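Local coordinates for ESXA (Geobacillus thermodenitrificans, PDB 3ZBH), which is of unknown function but, as an ESAT-6-like WXG100 protein, is probably secreted by a type VII secretion system, at residues L86-T89 against D90-I93; S25-V28 against T29-I32; Q57-E60 against L61-S64. One frame throughout, in Å; residues are numbered along the deposited sequence.

Interaction 1: residues L86-T89 against D90-I93; sequences LEDT and DQQI
L86 and D90 stand one turn apart on a two-turn piece of alpha-helix near the C-terminal end of helix 48-95, the second arm of the antiparallel helical hairpin characteristic of WXG100 proteins. Four backbone hydrogen bonds, each from residue i+4 to residue i, hold it: D90 N to L86 O, Q91 N to E87 O, Q92 N to D88 O and I93 N to T89 O, the last being the longest at 3.1 Å. The Q91 bond is the most bent of the four, at 153° on the hydrogen.

Among the polar side chains, E87 and Q91 run side by side in the same direction, with carboxylate and amide planes only 16° apart. The nearest approach is between OE1 of Q91 and the methylene CG of E87, 3.6 Å. The carboxylate has gone on to a salt bridge with R15 of helix 11-45, which ties the two arms together toward the open end of the hairpin, away from the turn that joins them. T89 turns its hydroxyl beside its own backbone N (chi1 -60°), back up the helix, where OG1 hydrogen-bonds to I85 O.

The remaining contacts set carbon against oxygen or nitrogen without a bond. L86 and D90 converge at an angle, CD1 of L86 being 4.0 Å from OD1 of D90, and both also touch P11 at the start of helix 11-45. Q92 runs extended back along the preceding turn: its CG packs 3.2 Å from D88 O, and its amide nitrogen NE2 stops 4.1 Å from D88 CB.

Interaction 2: residues S25-V28 against T29-I32; sequences SSNV and TELI
Helical backbone bonds run from T29 N to S25 O (3.2 Å), E30 N to S26 O, L31 N to N27 O and I32 N to V28 O, with the L31 donor standing 35° out of the N27 carbonyl plane. On the side chains, one water spans the turn: it hydrogen-bonds to S25 OG at 2.9 Å and to T29 OG1 at 2.9 Å. T29 holds its hydroxyl between backbone N and carbonyl carbon (chi1 52°), which swings OG1 back over the previous turn, 3.4 Å from S26 O, at best a weak bond, since the hydroxyl proton has another acceptor within reach. S25 OG is also hydrogen-bonded to A69 O of the facing arm. This is the middle of helix 11-45, the first arm of the WXG100 hairpin. I32 packs against F65 and E66 of helix 48-95, while V28 meets L31 of the second subunit. E30 stretches back along S26, its CG 3.2 Å from S26 O and its OE2 4.0 Å from S26 CB. N27 crosses it with amide and carboxylate planes 70° apart; N27 OD1 lies 4.2 Å from E30 OE1, and ND2 hydrogen-bonds to E24.

Interaction 3: residues Q57-E60 against L61-S64; sequences QYQE and LRPS. With ACT (acetate ion), chain L.
R62 passes the hydroxyl end of Y58 with its chain extended from CG to NE, CG and CD each 4.0 Å from Y58 OH. The planes of ring and guanidinium are 78° apart, and the hydroxyl sits at the guanidinium's edge, near its plane. CG of Y58, anti to the backbone N (chi1 175°), sends the ring toward the next turn, beside the R62 chain. Both polar ends share D36 of helix 11-45, Y58 OH by a hydrogen bond and R62 NH2 by a salt bridge. Q59 lies alongside R62, its amide almost parallel to the guanidinium (15° apart), with NE2 4.1 Å from R62 CD. An acetate, probably from the crystallisation liquor, sits at the guanidinium's edge, its carbon in plane: R62 NH2 donates to OXT at 3.1 Å and NH1 weakly to the other oxygen. A leucine in place of R62 would probably leave D36 without its salt bridge and the acetate without these two donors.

L61 packs on M68 of the second subunit; its N and that of R62 both donate to Y58 O. Helix 48-95 kinks next: P63 has no N-H for Q59 O and puts its CD 3.1 Å from that oxygen, while S64 N turns to L61 O. The chemistry implies an inter-arm polar cluster, D36 probably offsetting the charge of R62 while the guanidinium still binds a second anion.

Interactions 2 and 3 face each other across the hairpin, their centres 14 Å apart, one on each arm. I32 is the join: its CG2 packs 3.4 Å from R62 NE, and its carbonyl oxygen lies 3.4 Å from Y58 OH. Both also touch the second subunit, which does not contact interaction 1. Interaction 1 shares helix 48-95 with interaction 3 but lies on the opposite side of the chain's centre, 44 Å away between centres and about 29 Å between nearest atoms; from interaction 2 it is 35 Å between centres. The acetate, the only bound ion among these contacts, lies at interaction 3.

Interaction 1: residues L86-T89 against D90-I93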
ATOM      1  N   LEU B  86      -2.972 -27.280 -12.758  1.00 21.35           N
ATOM      2  CA  LEU B  86      -2.539 -28.285 -11.786  1.00 21.75           C
ATOM      3  C   LEU B  86      -3.627 -29.301 -11.387  1.00 23.31           C
ATOM      4  O   LEU B  86      -3.363 -30.505 -11.323  1.00 20.99           O
ATOM      5  CB  LEU B  86      -1.930 -27.608 -10.550  1.00 21.74           C
ATOM      6  CG  LEU B  86      -1.291 -28.499  -9.468  1.00 23.06           C
ATOM      7  CD1 LEU B  86      -0.144 -29.331 -10.036  1.00 24.24           C
ATOM      8  CD2 LEU B  86      -0.766 -27.576  -8.374  1.00 22.73           C
ATOM      9  N   GLU B  87      -4.834 -28.817 -11.117  1.00 23.52           N
ATOM     10  CA  GLU B  87      -5.978 -29.702 -10.833  1.00 24.91           C
ATOM     11  C   GLU B  87      -6.233 -30.696 -11.978  1.00 25.12           C
ATOM     12  O   GLU B  87      -6.441 -31.922 -11.764  1.00 23.38           O
ATOM     13  CB  GLU B  87      -7.200 -28.807 -10.556  1.00 28.52           C
ATOM     14  CG  GLU B  87      -8.517 -29.493 -10.230  1.00 31.34           C
ATOM     15  CD  GLU B  87      -9.524 -28.446  -9.799  1.00 35.03           C
ATOM     16  OE1 GLU B  87      -9.940 -27.616 -10.630  1.00 38.17           O
ATOM     17  OE2 GLU B  87      -9.822 -28.382  -8.608  1.00 40.10           O
ATOM     18  N   ASP B  88      -6.150 -30.180 -13.202  1.00 25.09           N
ATOM     19  CA  ASP B  88      -6.325 -30.996 -14.384  1.00 27.88           C
ATOM     20  C   ASP B  88      -5.232 -32.041 -14.496  1.00 26.98           C
ATOM     21  O   ASP B  88      -5.511 -33.228 -14.659  1.00 30.22           O
ATOM     22  CB  ASP B  88      -6.334 -30.104 -15.628  1.00 30.62           C
ATOM     23  CG  ASP B  88      -7.635 -29.365 -15.780  1.00 36.53           C
ATOM     24  OD1 ASP B  88      -8.595 -29.723 -15.064  1.00 38.58           O
ATOM     25  OD2 ASP B  88      -7.704 -28.431 -16.605  1.00 42.55           O
ATOM     26  N   THR B  89      -3.993 -31.591 -14.365  1.00 25.83           N
ATOM     27  CA  THR B  89      -2.839 -32.477 -14.396  1.00 25.29           C
ATOM     28  C   THR B  89      -3.003 -33.584 -13.356  1.00 30.14           C
ATOM     29  O   THR B  89      -2.880 -34.773 -13.673  1.00 30.78           O
ATOM     30  CB  THR B  89      -1.556 -31.681 -14.127  1.00 25.46           C
ATOM     31  OG1 THR B  89      -1.386 -30.664 -15.143  1.00 24.09           O
ATOM     32  CG2 THR B  89      -0.330 -32.627 -14.095  1.00 24.76           C
ATOM     33  N   ASP B  90      -3.316 -33.202 -12.121  1.00 30.17           N
ATOM     34  CA  ASP B  90      -3.546 -34.213 -11.075  1.00 34.45           C
ATOM     35  C   ASP B  90      -4.676 -35.219 -11.393  1.00 32.21           C
ATOM     36  O   ASP B  90      -4.527 -36.411 -11.125  1.00 38.62           O
ATOM     37  CB  ASP B  90      -3.755 -33.550  -9.704  1.00 34.12           C
ATOM     38  CG  ASP B  90      -2.491 -32.930  -9.145  1.00 40.31           C
ATOM     39  OD1 ASP B  90      -1.405 -33.147  -9.736  1.00 41.81           O
ATOM     40  OD2 ASP B  90      -2.574 -32.226  -8.086  1.00 40.75           O
ATOM     41  N   GLN B  91      -5.781 -34.741 -11.951  1.00 34.16           N
ATOM     42  CA  GLN B  91      -6.960 -35.573 -12.308  1.00 38.93           C
ATOM     43  C   GLN B  91      -6.701 -36.500 -13.483  1.00 42.94           C
ATOM     44  O   GLN B  91      -7.174 -37.647 -13.511  1.00 41.69           O
ATOM     45  CB  GLN B  91      -8.161 -34.696 -12.675  1.00 41.76           C
ATOM     46  CG  GLN B  91      -9.046 -34.281 -11.509  1.00 51.27           C
ATOM     47  CD  GLN B  91     -10.020 -33.165 -11.875  1.00 54.33           C
ATOM     48  OE1 GLN B  91     -10.517 -32.444 -11.002  1.00 56.24           O
ATOM     49  NE2 GLN B  91     -10.291 -33.011 -13.172  1.00 56.87           N
ATOM     50  N   GLN B  92      -5.990 -35.981 -14.481  1.00 42.00           N
ATOM     51  CA  GLN B  92      -5.533 -36.799 -15.601  1.00 41.61           C
ATOM     52  C   GLN B  92      -4.748 -38.001 -15.114  1.00 42.45           C
ATOM     53  O   GLN B  92      -5.076 -39.129 -15.478  1.00 44.07           O
ATOM     54  CB  GLN B  92      -4.645 -35.996 -16.539  1.00 40.15           C
ATOM     55  CG  GLN B  92      -5.375 -34.945 -17.340  1.00 35.91           C
ATOM     56  CD  GLN B  92      -4.383 -34.052 -18.062  1.00 35.02           C
ATOM     57  OE1 GLN B  92      -3.287 -34.496 -18.412  1.00 33.44           O
ATOM     58  NE2 GLN B  92      -4.745 -32.791 -18.263  1.00 30.99           N
ATOM     59  N   ILE B  93      -3.724 -37.741 -14.304  0.50 42.06           N
ATOM     60  CA  ILE B  93      -2.896 -38.786 -13.734  0.50 42.10           C
ATOM     61  C   ILE B  93      -3.742 -39.790 -12.927  0.50 44.86           C
ATOM     62  O   ILE B  93      -3.631 -41.007 -13.114  0.50 43.75           O
ATOM     63  CB  ILE B  93      -1.759 -38.175 -12.884  0.50 40.56           C
ATOM     64  CG1 ILE B  93      -0.695 -37.572 -13.804  0.50 39.34           C
ATOM     65  CG2 ILE B  93      -1.131 -39.218 -11.969  0.50 39.15           C
ATOM     66  CD1 ILE B  93       0.459 -36.918 -13.079  0.50 38.11           C
TER

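Interaction 2: residues S25-V28 against T29-I32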
ATOM      1  N   SER B  25      -4.273  -6.290  -4.275  1.00 20.43           N
ATOM      2  CA  SER B  25      -4.516  -5.317  -5.320  1.00 20.79           C
ATOM      3  C   SER B  25      -5.631  -4.331  -4.872  1.00 21.31           C
ATOM      4  O   SER B  25      -5.468  -3.119  -5.027  1.00 22.22           O
ATOM      5  CB  SER B  25      -4.923  -5.971  -6.638  1.00 19.98           C
ATOM      6  OG  SER B  25      -5.247  -4.947  -7.571  1.00 21.36           O
ATOM      7  N   SER B  26      -6.728  -4.859  -4.328  1.00 22.39           N
ATOM      8  CA  SER B  26      -7.834  -4.012  -3.809  1.00 24.52           C
ATOM      9  C   SER B  26      -7.393  -3.068  -2.722  1.00 23.67           C
ATOM     10  O   SER B  26      -7.765  -1.889  -2.730  1.00 23.34           O
ATOM     11  CB  SER B  26      -8.984  -4.870  -3.255  1.00 25.14           C
ATOM     12  OG  SER B  26      -9.407  -5.775  -4.251  1.00 29.81           O
ATOM     13  N   ASN B  27      -6.622  -3.586  -1.756  1.00 23.97           N
ATOM     14  CA  ASN B  27      -6.035  -2.738  -0.741  1.00 23.37           C
ATOM     15  C   ASN B  27      -5.199  -1.577  -1.276  1.00 23.31           C
ATOM     16  O   ASN B  27      -5.243  -0.492  -0.693  1.00 21.67           O
ATOM     17  CB  ASN B  27      -5.211  -3.551   0.267  1.00 25.87           C
ATOM     18  CG  ASN B  27      -6.057  -4.544   1.049  1.00 28.41           C
ATOM     19  OD1 ASN B  27      -7.246  -4.343   1.233  1.00 33.31           O
ATOM     20  ND2 ASN B  27      -5.445  -5.626   1.486  1.00 30.75           N
ATOM     21  N   VAL B  28      -4.440  -1.796  -2.362  1.00 20.27           N
ATOM     22  CA  VAL B  28      -3.664  -0.726  -3.009  1.00 20.00           C
ATOM     23  C   VAL B  28      -4.562   0.380  -3.589  1.00 21.12           C
ATOM     24  O   VAL B  28      -4.323   1.563  -3.316  1.00 19.75           O
ATOM     25  CB  VAL B  28      -2.663  -1.252  -4.104  1.00 19.85           C
ATOM     26  CG1 VAL B  28      -2.048  -0.109  -4.933  1.00 20.03           C
ATOM     27  CG2 VAL B  28      -1.566  -2.048  -3.440  1.00 21.15           C
ATOM     28  N   THR B  29      -5.588   0.021  -4.379  1.00 21.64           N
ATOM     29  CA  THR B  29      -6.421   1.068  -4.974  1.00 20.78           C
ATOM     30  C   THR B  29      -7.300   1.776  -3.930  1.00 20.90           C
ATOM     31  O   THR B  29      -7.472   3.006  -4.000  1.00 22.94           O
ATOM     32  CB  THR B  29      -7.268   0.586  -6.182  1.00 21.57           C
ATOM     33  OG1 THR B  29      -8.000  -0.570  -5.807  1.00 23.80           O
ATOM     34  CG2 THR B  29      -6.346   0.273  -7.399  1.00 22.24           C
ATOM     35  N   GLU B  30      -7.775   1.032  -2.933  1.00 21.85           N
ATOM     36  CA  GLU B  30      -8.503   1.645  -1.815  1.00 23.46           C
ATOM     37  C   GLU B  30      -7.624   2.657  -1.085  1.00 23.83           C
ATOM     38  O   GLU B  30      -8.065   3.768  -0.761  1.00 21.71           O
ATOM     39  CB  GLU B  30      -9.092   0.580  -0.895  1.00 25.25           C
ATOM     40  CG  GLU B  30     -10.207  -0.186  -1.611  1.00 28.28           C
ATOM     41  CD  GLU B  30     -10.624  -1.424  -0.878  1.00 33.55           C
ATOM     42  OE1 GLU B  30     -10.230  -1.570   0.290  1.00 35.82           O
ATOM     43  OE2 GLU B  30     -11.355  -2.247  -1.460  1.00 36.82           O
ATOM     44  N   LEU B  31      -6.375   2.278  -0.838  1.00 21.33           N
ATOM     45  CA  LEU B  31      -5.430   3.184  -0.193  1.00 21.89           C
ATOM     46  C   LEU B  31      -5.173   4.434  -1.031  1.00 20.47           C
ATOM     47  O   LEU B  31      -5.202   5.549  -0.527  1.00 22.86           O
ATOM     48  CB  LEU B  31      -4.113   2.439   0.088  1.00 21.70           C
ATOM     49  CG  LEU B  31      -2.880   3.220   0.522  1.00 24.39           C
ATOM     50  CD1 LEU B  31      -3.015   3.756   1.949  1.00 24.24           C
ATOM     51  CD2 LEU B  31      -1.699   2.254   0.419  1.00 27.10           C
ATOM     52  N   ILE B  32      -4.936   4.267  -2.313  1.00 20.41           N
ATOM     53  CA  ILE B  32      -4.740   5.425  -3.166  1.00 19.72           C
ATOM     54  C   ILE B  32      -5.940   6.387  -3.142  1.00 21.50           C
ATOM     55  O   ILE B  32      -5.774   7.591  -3.000  1.00 20.91           O
ATOM     56  CB  ILE B  32      -4.365   5.024  -4.600  1.00 19.09           C
ATOM     57  CG1 ILE B  32      -2.963   4.386  -4.613  1.00 22.03           C
ATOM     58  CG2 ILE B  32      -4.373   6.253  -5.511  1.00 20.52           C
ATOM     59  CD1 ILE B  32      -1.878   5.225  -3.914  1.00 24.87           C
TER
HETATM   60  O   HOH W   1      -7.423  -2.977  -7.352  1.00 19.56           O

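Interaction 3: residues Q57-E60 against L61-S64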
ATOM      1  N   GLN B  57       5.582  15.216  -4.227  1.00 35.45           N
ATOM      2  CA  GLN B  57       6.142  13.900  -3.913  1.00 37.24           C
ATOM      3  C   GLN B  57       5.092  12.803  -4.019  1.00 33.49           C
ATOM      4  O   GLN B  57       5.342  11.768  -4.603  1.00 31.34           O
ATOM      5  CB  GLN B  57       6.707  13.899  -2.503  1.00 36.39           C
ATOM      6  CG  GLN B  57       7.958  14.757  -2.361  1.00 42.33           C
ATOM      7  CD  GLN B  57       8.501  14.693  -0.955  1.00 43.75           C
ATOM      8  OE1 GLN B  57       8.880  13.623  -0.468  1.00 45.59           O
ATOM      9  NE2 GLN B  57       8.523  15.828  -0.284  1.00 47.08           N
ATOM     10  N   TYR B  58       3.921  13.049  -3.440  1.00 32.19           N
ATOM     11  CA  TYR B  58       2.791  12.130  -3.540  1.00 30.58           C
ATOM     12  C   TYR B  58       2.478  11.756  -4.993  1.00 30.36           C
ATOM     13  O   TYR B  58       2.453  10.557  -5.359  1.00 28.71           O
ATOM     14  CB  TYR B  58       1.547  12.717  -2.854  1.00 29.66           C
ATOM     15  CG  TYR B  58       0.353  11.822  -3.051  1.00 29.13           C
ATOM     16  CD1 TYR B  58       0.331  10.569  -2.463  1.00 29.22           C
ATOM     17  CD2 TYR B  58      -0.727  12.204  -3.867  1.00 27.66           C
ATOM     18  CE1 TYR B  58      -0.733   9.704  -2.637  1.00 30.36           C
ATOM     19  CE2 TYR B  58      -1.825  11.352  -4.029  1.00 29.64           C
ATOM     20  CZ  TYR B  58      -1.809  10.100  -3.421  1.00 30.13           C
ATOM     21  OH  TYR B  58      -2.831   9.201  -3.572  1.00 29.07           O
ATOM     22  N   GLN B  59       2.248  12.765  -5.828  1.00 29.45           N
ATOM     23  CA  GLN B  59       1.960  12.527  -7.246  1.00 32.63           C
ATOM     24  C   GLN B  59       3.104  11.847  -8.021  1.00 34.74           C
ATOM     25  O   GLN B  59       2.864  11.175  -9.030  1.00 35.56           O
ATOM     26  CB  GLN B  59       1.515  13.810  -7.957  1.00 34.05           C
ATOM     27  CG  GLN B  59       0.175  14.378  -7.465  1.00 37.97           C
ATOM     28  CD  GLN B  59      -1.030  13.516  -7.813  1.00 40.84           C
ATOM     29  OE1 GLN B  59      -1.976  13.403  -7.022  1.00 45.22           O
ATOM     30  NE2 GLN B  59      -1.009  12.904  -8.990  1.00 38.39           N
ATOM     31  N   GLU B  60       4.340  12.020  -7.561  1.00 32.99           N
ATOM     32  CA  GLU B  60       5.465  11.283  -8.144  1.00 36.21           C
ATOM     33  C   GLU B  60       5.379   9.772  -7.860  1.00 33.03           C
ATOM     34  O   GLU B  60       5.807   8.948  -8.670  1.00 32.31           O
ATOM     35  CB  GLU B  60       6.795  11.857  -7.625  1.00 40.70           C
ATOM     36  CG  GLU B  60       8.010  11.540  -8.486  1.00 49.53           C
ATOM     37  CD  GLU B  60       8.819  10.357  -7.976  1.00 56.17           C
ATOM     38  OE1 GLU B  60       9.263  10.391  -6.804  1.00 59.96           O
ATOM     39  OE2 GLU B  60       9.022   9.390  -8.750  1.00 59.22           O
ATOM     40  N   LEU B  61       4.824   9.411  -6.710  1.00 29.64           N
ATOM     41  CA  LEU B  61       4.811   8.024  -6.281  1.00 29.05           C
ATOM     42  C   LEU B  61       3.539   7.292  -6.678  1.00 28.26           C
ATOM     43  O   LEU B  61       3.531   6.068  -6.824  1.00 26.13           O
ATOM     44  CB  LEU B  61       4.970   7.945  -4.765  1.00 29.51           C
ATOM     45  CG  LEU B  61       6.304   8.445  -4.214  1.00 30.40           C
ATOM     46  CD1 LEU B  61       6.233   8.487  -2.697  1.00 29.54           C
ATOM     47  CD2 LEU B  61       7.449   7.562  -4.689  1.00 28.14           C
ATOM     48  N   ARG B  62       2.462   8.040  -6.824  1.00 27.01           N
ATOM     49  CA  ARG B  62       1.156   7.463  -7.100  1.00 26.66           C
ATOM     50  C   ARG B  62       1.159   6.508  -8.312  1.00 26.20           C
ATOM     51  O   ARG B  62       0.559   5.448  -8.238  1.00 26.12           O
ATOM     52  CB  ARG B  62       0.125   8.572  -7.274  1.00 26.86           C
ATOM     53  CG  ARG B  62      -1.330   8.112  -7.129  1.00 27.33           C
ATOM     54  CD  ARG B  62      -2.243   9.273  -7.541  1.00 28.60           C
ATOM     55  NE  ARG B  62      -3.650   8.910  -7.490  1.00 27.02           N
ATOM     56  CZ  ARG B  62      -4.330   8.376  -8.504  1.00 29.71           C
ATOM     57  NH1 ARG B  62      -3.734   8.113  -9.675  1.00 28.48           N
ATOM     58  NH2 ARG B  62      -5.613   8.089  -8.341  1.00 30.00           N
ATOM     59  N   PRO B  63       1.831   6.876  -9.431  1.00 27.00           N
ATOM     60  CA  PRO B  63       1.700   5.973 -10.569  1.00 27.37           C
ATOM     61  C   PRO B  63       2.308   4.580 -10.303  1.00 27.24           C
ATOM     62  O   PRO B  63       1.887   3.605 -10.933  1.00 25.45           O
ATOM     63  CB  PRO B  63       2.479   6.666 -11.692  1.00 28.68           C
ATOM     64  CG  PRO B  63       2.620   8.092 -11.279  1.00 29.38           C
ATOM     65  CD  PRO B  63       2.486   8.154  -9.787  1.00 28.49           C
ATOM     66  N   SER B  64       3.268   4.498  -9.384  1.00 24.41           N
ATOM     67  CA  SER B  64       3.905   3.226  -9.092  1.00 25.08           C
ATOM     68  C   SER B  64       2.964   2.355  -8.264  1.00 23.81           C
ATOM     69  O   SER B  64       3.040   1.136  -8.314  1.00 21.31           O
ATOM     70  CB  SER B  64       5.214   3.457  -8.349  1.00 26.73           C
ATOM     71  OG  SER B  64       6.164   4.025  -9.240  1.00 31.23           O
TER
HETATM   72  C   ACT L1096      -6.216   6.728 -11.927  1.00 48.68           C
HETATM   73  O   ACT L1096      -5.526   5.805 -11.459  1.00 49.29           O
HETATM   74  OXT ACT L1096      -6.757   7.579 -11.182  1.00 49.25           O
HETATM   75  CH3 ACT L1096      -6.403   6.805 -13.413  1.00 50.31           C